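Beta subunit of photoactivated adenylyl cyclase (PDB 5M2A) probably senses blue light through a flavin-binding BLUF domain and, when lit, makes cyclic AMP from ATP with its adenylyl cyclase domain. Local coordinates at residues A[135-139]-A[140-144]; A[171-174]-A[175-179]; A[326-329]-A[330-334]. One frame throughout, in Å; residues are numbered along the deposited sequence. Where two conformers were deposited one is given.

Contact 1: residues A[135-139]-A[140-144]; sequences IYLIN and QGINP
Gln-140 lays its CG over one face of the Tyr-136 ring, a CH-pi contact with CG 4.0 Å from the ring centroid and set off toward the CE2–CZ rim. The ring is swung there by its first torsion, CG anti to the backbone N (chi1 177°). The glutamine bends at chi2, which takes its amide out past the ring's edge, NE2 nearest CE1 and the two planes 33° apart. In the Asn-139 conformer described, one of two, a water accepts from both Gln-140 NE2 and Asn-139 ND2, while Asn-139 OD1 takes the backbone N-H of Cys-79. Leu-137 splits its methyls: CD1 meets Pro-144 CB at 4.1 Å and CD2 meets the tip of Ile-142. Ile-138 CG1 rests against Pro-144 CD at 3.8 Å. The second subunit packs its Leu-126 on Ile-138 and its Tyr-129 on Pro-144. Beneath the side chains the backbone shuts the helix. Gly-141 N donates to Ile-138 O at 3.0 Å from above the carbonyl plane, and Ile-142 N reaches back five residues to Leu-137 O at 2.9 Å. Gly-141 makes this reversal with a positive phi of 78°, a value that favours glycine. Two bonds into the last turn and the apolar touch of Leu-137 with Ile-142 are the signature of a Schellman motif, here ending helix 132-139.

Contact 2: residues A[171-174]-A[175-179]; sequences LPVN and EVVIL
Leu-171 faces the first turn of helix 173-193 and presses its CB against Val-176 CG2 at 3.6 Å. The valine offers that methyl because its first torsion (chi1 170°) puts CG1 anti to the backbone N and leaves CG2 beside it, pointing back toward the start of the helix. Pro-172 and Glu-175 lie side by side and point the same way, the ring CG of Pro-172 only 3.5 Å from CG of Glu-175. In Glu-175, chi1 of -66° sets CG beside the backbone N and against the proline, and the bend at chi2 then turns the carboxylate away. Further along, Val-173 CG2 comes within 4.3 Å of Val-177 CG2, a loose contact seen in one of the two conformers of Val-173; the Val-177 methyl also sits close to Val-173 O. Ile-178 runs its CG1 and CD1 past the carbonyl oxygen of Asn-174, CG1 at 3.4 Å.

Pro-172 holds the N-cap position. Its carbonyl receives Val-176 N at 3.1 Å and a weak bond from Glu-175 N. The helical bonds then run on from Val-177 N to Val-173 O and from Ile-178 N to Asn-174 O.

Around this turn, Val-176 packs on Phe-164 and Thr-168 of the preceding helix 164-170, and Leu-171, Glu-175 and Leu-179 lean on Pro-241 in the loop between helix 215-235 and strand 247-258. The second subunit meets the helix as well, its Ile-257, from strand 247-258, touching Val-173 and Val-176, and its Pro-149 touching Val-177.

Contact 3: residues A[326-329]-A[330-334]; sequences VYTV and NEAQK
Ala-332 turns its CB back toward the end of strand 324-329, where it meets Thr-328 OG1 at 3.6 Å and Val-329 CG2 at 4.1 Å. The methyl is brought there by a tight turn of the backbone: Ala-332 N donates to Val-329 O at 2.9 Å, a fairly straight bond (155° at the hydrogen) that arrives from above the carbonyl plane. Gln-333 N repeats the step to Asn-330 O at 3.1 Å, so residues 330-332 make a short 3-10 turn directly off the strand.

The two strand residues present themselves differently. In Val-329, chi1 of -64° sets CG1 anti to the carbonyl carbon and leaves CG2 in the cramped slot between the backbone N and the carbonyl carbon; CG2 faces the turn, also passing 4.3 Å from Glu-331 CB. Thr-328 holds OG1 anti to its backbone N, and the hydroxyl bonds to the carbonyl oxygen of Leu-293, which fixes the group that Ala-332 packs against.

One layer further out, the neighbouring strands set these positions. Ala-332 also touches the side chain of Leu-293, and Val-329 lies against Phe-295 of the same strand 293-296 and against Trp-307. Backbone bonds of Tyr-327 to Phe-295 and of Thr-328 to Ile-310 hold strand 324-329 antiparallel between 293-296 and 309-315. Beyond the turn, Lys-334 anchors the outgoing chain through NZ, which bonds to the carbonyl oxygens of Thr-286 and Leu-289 and to Thr-338 OG1. A single 3-10 turn thereby takes the chain off a strand of the cyclase-domain sheet toward the C-terminal helix 338-349.

All three contacts are local but hold different elements: contact 1 ends a helix, contact 2 begins one, and contact 3 takes the chain off a strand. Each has a buried side (Leu-137, Ile-138 and Pro-144; Val-176 and Val-177; Thr-328, Val-329 and Ala-332) and an exposed one (Tyr-136 and Gln-140; Pro-172 and Asn-174; Asn-330 and Glu-331). Contacts 1 and 2 offer apolar side chains to the second subunit, whereas no other chain of the assembly touches contact 3. The outer side of contact 1 is polar, side chains in contact 2 meet through aliphatic carbons, and contact 3 adds a hydroxyl tied to a neighbouring strand. Contact 1 lies across the chain's centre from the others.

Contact 1: residues A[135-139]-A[140-144]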
loop_
_atom_site.group_PDB
_atom_site.type_symbol
_atom_site.label_atom_id
_atom_site.label_comp_id
_atom_site.label_asym_id
_atom_site.label_seq_id
_atom_site.Cartn_x
_atom_site.Cartn_y
_atom_site.Cartn_z
ATOM N N ILE A 135 9.910 -2.358 1.415
ATOM C CA ILE A 135 11.043 -1.459 1.622
ATOM C C ILE A 135 12.269 -2.251 2.058
ATOM O O ILE A 135 13.394 -1.990 1.609
ATOM C CB ILE A 135 10.667 -0.369 2.645
ATOM C CG1 ILE A 135 9.579 0.543 2.073
ATOM C CG2 ILE A 135 11.904 0.429 3.074
ATOM C CD1 ILE A 135 9.975 1.253 0.787
ATOM N N TYR A 136 12.067 -3.233 2.933
ATOM C CA TYR A 136 13.165 -4.090 3.365
ATOM C C TYR A 136 13.815 -4.795 2.180
ATOM O O TYR A 136 15.045 -4.777 2.026
ATOM C CB TYR A 136 12.644 -5.105 4.383
ATOM C CG TYR A 136 13.690 -6.081 4.845
ATOM C CD1 TYR A 136 14.564 -5.755 5.874
ATOM C CD2 TYR A 136 13.812 -7.325 4.249
ATOM C CE1 TYR A 136 15.529 -6.642 6.295
ATOM C CE2 TYR A 136 14.772 -8.221 4.663
ATOM C CZ TYR A 136 15.630 -7.875 5.685
ATOM O OH TYR A 136 16.587 -8.771 6.098
ATOM N N LEU A 137 13.002 -5.421 1.326
ATOM C CA LEU A 137 13.546 -6.148 0.179
ATOM C C LEU A 137 14.343 -5.229 -0.734
ATOM O O LEU A 137 15.427 -5.593 -1.205
ATOM C CB LEU A 137 12.418 -6.818 -0.603
ATOM C CG LEU A 137 11.779 -8.007 0.107
ATOM C CD1 LEU A 137 10.528 -8.456 -0.624
ATOM C CD2 LEU A 137 12.777 -9.164 0.236
ATOM N N ILE A 138 13.820 -4.032 -0.996
ATOM C CA ILE A 138 14.537 -3.088 -1.848
ATOM C C ILE A 138 15.849 -2.679 -1.201
ATOM O O ILE A 138 16.888 -2.587 -1.870
ATOM C CB ILE A 138 13.649 -1.869 -2.149
ATOM C CG1 ILE A 138 12.479 -2.292 -3.030
ATOM C CG2 ILE A 138 14.459 -0.768 -2.840
ATOM C CD1 ILE A 138 11.450 -1.243 -3.175
ATOM N N ASN A 139 15.825 -2.414 0.110
ATOM C CA ASN A 139 17.039 -2.034 0.818
ATOM C C ASN A 139 18.101 -3.132 0.740
ATOM O O ASN A 139 19.299 -2.829 0.759
ATOM C CB ASN A 139 16.702 -1.708 2.271
ATOM C CG ASN A 139 17.736 -0.823 2.932
ATOM O OD1 ASN A 139 18.330 0.045 2.294
ATOM N ND2 ASN A 139 17.953 -1.037 4.226
ATOM N N GLN A 140 17.677 -4.390 0.656
ATOM C CA GLN A 140 18.596 -5.516 0.583
ATOM C C GLN A 140 19.051 -5.817 -0.839
ATOM O O GLN A 140 19.762 -6.804 -1.049
ATOM C CB GLN A 140 17.952 -6.756 1.202
ATOM C CG GLN A 140 17.699 -6.627 2.695
ATOM C CD GLN A 140 18.969 -6.345 3.479
ATOM O OE1 GLN A 140 20.034 -6.894 3.185
ATOM N NE2 GLN A 140 18.863 -5.477 4.478
ATOM N N GLY A 141 18.664 -4.994 -1.811
ATOM C CA GLY A 141 19.030 -5.228 -3.193
ATOM C C GLY A 141 18.219 -6.291 -3.895
ATOM O O GLY A 141 18.675 -6.844 -4.899
ATOM N N ILE A 142 17.023 -6.592 -3.397
ATOM C CA ILE A 142 16.171 -7.649 -3.927
ATOM C C ILE A 142 14.956 -7.002 -4.579
ATOM O O ILE A 142 14.259 -6.203 -3.944
ATOM C CB ILE A 142 15.734 -8.622 -2.822
ATOM C CG1 ILE A 142 16.951 -9.205 -2.108
ATOM C CG2 ILE A 142 14.861 -9.718 -3.402
ATOM C CD1 ILE A 142 16.590 -10.090 -0.940
ATOM N N ASN A 143 14.704 -7.347 -5.832
ATOM C CA ASN A 143 13.523 -6.845 -6.518
ATOM C C ASN A 143 12.286 -7.490 -5.910
ATOM O O ASN A 143 12.133 -8.714 -6.015
ATOM C CB ASN A 143 13.601 -7.149 -8.017
ATOM C CG ASN A 143 12.472 -6.493 -8.810
ATOM O OD1 ASN A 143 11.389 -6.219 -8.282
ATOM N ND2 ASN A 143 12.729 -6.235 -10.089
ATOM N N PRO A 144 11.382 -6.731 -5.280
ATOM C CA PRO A 144 10.236 -7.375 -4.610
ATOM C C PRO A 144 9.278 -8.052 -5.572
ATOM O O PRO A 144 8.609 -9.010 -5.182
ATOM C CB PRO A 144 9.568 -6.212 -3.856
ATOM C CG PRO A 144 10.048 -4.970 -4.541
ATOM C CD PRO A 144 11.420 -5.276 -5.057
HETATM O O HOH W 1 16.870 -3.360 5.086
#

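Contact 2: residues A[171-174]-A[175-179]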
loop_
_atom_site.group_PDB
_atom_site.type_symbol
_atom_site.label_atom_id
_atom_site.label_comp_id
_atom_site.label_asym_id
_atom_site.label_seq_id
_atom_site.Cartn_x
_atom_site.Cartn_y
_atom_site.Cartn_z
ATOM N N LEU A 171 -18.362 12.795 15.392
ATOM C CA LEU A 171 -17.353 13.827 15.181
ATOM C C LEU A 171 -17.360 14.314 13.736
ATOM O O LEU A 171 -17.702 13.556 12.826
ATOM C CB LEU A 171 -15.962 13.281 15.511
ATOM C CG LEU A 171 -15.667 13.041 16.989
ATOM C CD1 LEU A 171 -14.328 12.345 17.108
ATOM C CD2 LEU A 171 -15.678 14.367 17.742
ATOM N N PRO A 172 -17.010 15.573 13.481
ATOM C CA PRO A 172 -16.837 16.016 12.093
ATOM C C PRO A 172 -15.659 15.301 11.450
ATOM O O PRO A 172 -14.708 14.893 12.116
ATOM C CB PRO A 172 -16.576 17.519 12.213
ATOM C CG PRO A 172 -16.141 17.729 13.638
ATOM C CD PRO A 172 -16.846 16.676 14.444
ATOM N N VAL A 173 -15.737 15.173 10.121
ATOM C CA VAL A 173 -14.760 14.358 9.397
ATOM C C VAL A 173 -13.341 14.824 9.678
ATOM O O VAL A 173 -12.441 14.005 9.903
ATOM C CB VAL A 173 -15.079 14.339 7.884
ATOM C CG1 VAL A 173 -15.407 15.721 7.374
ATOM C CG2 VAL A 173 -13.907 13.745 7.104
ATOM N N ASN A 174 -13.090 16.138 9.691
ATOM C CA ASN A 174 -11.727 16.607 9.893
ATOM C C ASN A 174 -11.193 16.193 11.259
ATOM O O ASN A 174 -10.000 15.891 11.397
ATOM C CB ASN A 174 -11.665 18.124 9.702
ATOM C CG ASN A 174 -11.978 18.539 8.268
ATOM O OD1 ASN A 174 -11.901 17.724 7.352
ATOM N ND2 ASN A 174 -12.341 19.805 8.071
ATOM N N GLU A 175 -12.070 16.129 12.268
ATOM C CA GLU A 175 -11.632 15.724 13.600
ATOM C C GLU A 175 -11.373 14.224 13.671
ATOM O O GLU A 175 -10.475 13.780 14.396
ATOM C CB GLU A 175 -12.675 16.140 14.638
ATOM C CG GLU A 175 -12.812 17.648 14.771
ATOM C CD GLU A 175 -11.530 18.305 15.243
ATOM O OE1 GLU A 175 -10.867 17.752 16.144
ATOM O OE2 GLU A 175 -11.174 19.367 14.696
ATOM N N VAL A 176 -12.157 13.424 12.948
ATOM C CA VAL A 176 -11.892 11.986 12.901
ATOM C C VAL A 176 -10.536 11.729 12.255
ATOM O O VAL A 176 -9.763 10.875 12.707
ATOM C CB VAL A 176 -13.020 11.257 12.148
ATOM C CG1 VAL A 176 -12.646 9.793 11.877
ATOM C CG2 VAL A 176 -14.336 11.340 12.915
ATOM N N VAL A 177 -10.233 12.462 11.183
ATOM C CA VAL A 177 -8.983 12.255 10.458
ATOM C C VAL A 177 -7.783 12.574 11.344
ATOM O O VAL A 177 -6.803 11.823 11.375
ATOM C CB VAL A 177 -8.988 13.096 9.167
ATOM C CG1 VAL A 177 -7.565 13.180 8.566
ATOM C CG2 VAL A 177 -9.969 12.499 8.168
ATOM N N ILE A 178 -7.829 13.699 12.063
ATOM C CA ILE A 178 -6.748 14.031 12.990
ATOM C C ILE A 178 -6.565 12.916 14.004
ATOM O O ILE A 178 -5.436 12.502 14.312
ATOM C CB ILE A 178 -7.039 15.379 13.674
ATOM C CG1 ILE A 178 -6.884 16.523 12.678
ATOM C CG2 ILE A 178 -6.166 15.580 14.911
ATOM C CD1 ILE A 178 -7.613 17.811 13.112
ATOM N N LEU A 179 -7.675 12.401 14.528
ATOM C CA LEU A 179 -7.597 11.371 15.551
ATOM C C LEU A 179 -7.025 10.074 14.992
ATOM O O LEU A 179 -6.179 9.436 15.629
ATOM C CB LEU A 179 -8.987 11.146 16.153
ATOM C CG LEU A 179 -9.154 10.020 17.173
ATOM C CD1 LEU A 179 -10.150 10.416 18.243
ATOM C CD2 LEU A 179 -9.604 8.730 16.508
#

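Contact 3: residues A[326-329]-A[330-334]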
loop_
_atom_site.group_PDB
_atom_site.type_symbol
_atom_site.label_atom_id
_atom_site.label_comp_id
_atom_site.label_asym_id
_atom_site.label_seq_id
_atom_site.Cartn_x
_atom_site.Cartn_y
_atom_site.Cartn_z
ATOM N N VAL A 326 -7.538 -18.503 24.600
ATOM C CA VAL A 326 -7.175 -17.090 24.560
ATOM C C VAL A 326 -6.383 -16.758 25.812
ATOM O O VAL A 326 -6.745 -17.182 26.915
ATOM C CB VAL A 326 -8.411 -16.186 24.445
ATOM C CG1 VAL A 326 -7.981 -14.719 24.442
ATOM C CG2 VAL A 326 -9.186 -16.539 23.192
ATOM N N TYR A 327 -5.303 -16.006 25.638
ATOM C CA TYR A 327 -4.463 -15.573 26.737
ATOM C C TYR A 327 -4.310 -14.062 26.711
ATOM O O TYR A 327 -4.576 -13.401 25.709
ATOM C CB TYR A 327 -3.069 -16.208 26.668
ATOM C CG TYR A 327 -3.052 -17.683 26.933
ATOM C CD1 TYR A 327 -3.229 -18.599 25.899
ATOM C CD2 TYR A 327 -2.867 -18.164 28.218
ATOM C CE1 TYR A 327 -3.220 -19.964 26.151
ATOM C CE2 TYR A 327 -2.857 -19.517 28.475
ATOM C CZ TYR A 327 -3.030 -20.408 27.441
ATOM O OH TYR A 327 -3.017 -21.756 27.716
ATOM N N THR A 328 -3.833 -13.542 27.832
ATOM C CA THR A 328 -3.424 -12.159 27.948
ATOM C C THR A 328 -2.288 -12.100 28.958
ATOM O O THR A 328 -1.807 -13.133 29.436
ATOM C CB THR A 328 -4.609 -11.271 28.344
ATOM O OG1 THR A 328 -4.207 -9.897 28.291
ATOM C CG2 THR A 328 -5.081 -11.599 29.751
ATOM N N VAL A 329 -1.835 -10.887 29.260
ATOM C CA VAL A 329 -0.890 -10.670 30.346
ATOM C C VAL A 329 -1.537 -9.752 31.373
ATOM O O VAL A 329 -2.399 -8.931 31.046
ATOM C CB VAL A 329 0.464 -10.098 29.854
ATOM C CG1 VAL A 329 1.173 -11.117 28.928
ATOM C CG2 VAL A 329 0.280 -8.764 29.127
ATOM N N ASN A 330 -1.136 -9.928 32.637
ATOM C CA ASN A 330 -1.697 -9.121 33.717
ATOM C C ASN A 330 -1.543 -7.628 33.434
ATOM O O ASN A 330 -2.439 -6.830 33.745
ATOM C CB ASN A 330 -1.021 -9.496 35.035
ATOM C CG ASN A 330 -1.629 -8.784 36.232
ATOM O OD1 ASN A 330 -0.961 -7.999 36.908
ATOM N ND2 ASN A 330 -2.895 -9.059 36.501
ATOM N N GLU A 331 -0.417 -7.233 32.839
ATOM C CA GLU A 331 -0.168 -5.823 32.544
ATOM C C GLU A 331 -1.193 -5.219 31.579
ATOM O O GLU A 331 -1.324 -3.991 31.527
ATOM C CB GLU A 331 1.243 -5.649 31.961
ATOM C CG GLU A 331 2.387 -5.971 32.922
ATOM C CD GLU A 331 2.482 -4.996 34.087
ATOM O OE1 GLU A 331 2.243 -3.788 33.884
ATOM O OE2 GLU A 331 2.796 -5.437 35.213
ATOM N N ALA A 332 -1.921 -6.037 30.818
ATOM C CA ALA A 332 -2.899 -5.526 29.863
ATOM C C ALA A 332 -4.267 -5.274 30.491
ATOM O O ALA A 332 -5.206 -4.901 29.778
ATOM C CB ALA A 332 -3.051 -6.483 28.679
ATOM N N GLN A 333 -4.400 -5.480 31.799
ATOM C CA GLN A 333 -5.687 -5.319 32.463
ATOM C C GLN A 333 -6.195 -3.894 32.310
ATOM O O GLN A 333 -5.422 -2.935 32.395
ATOM C CB GLN A 333 -5.558 -5.663 33.949
ATOM C CG GLN A 333 -6.873 -5.688 34.701
ATOM C CD GLN A 333 -6.679 -5.787 36.208
ATOM O OE1 GLN A 333 -6.176 -4.855 36.843
ATOM N NE2 GLN A 333 -7.074 -6.920 36.784
ATOM N N LYS A 334 -7.505 -3.763 32.087
ATOM C CA LYS A 334 -8.145 -2.458 31.936
ATOM C C LYS A 334 -8.467 -1.864 33.302
ATOM O O LYS A 334 -9.059 -2.538 34.151
ATOM C CB LYS A 334 -9.437 -2.578 31.123
ATOM C CG LYS A 334 -9.245 -2.918 29.632
ATOM C CD LYS A 334 -10.594 -3.255 28.998
ATOM C CE LYS A 334 -10.486 -3.586 27.510
ATOM N NZ LYS A 334 -11.744 -4.242 27.025
#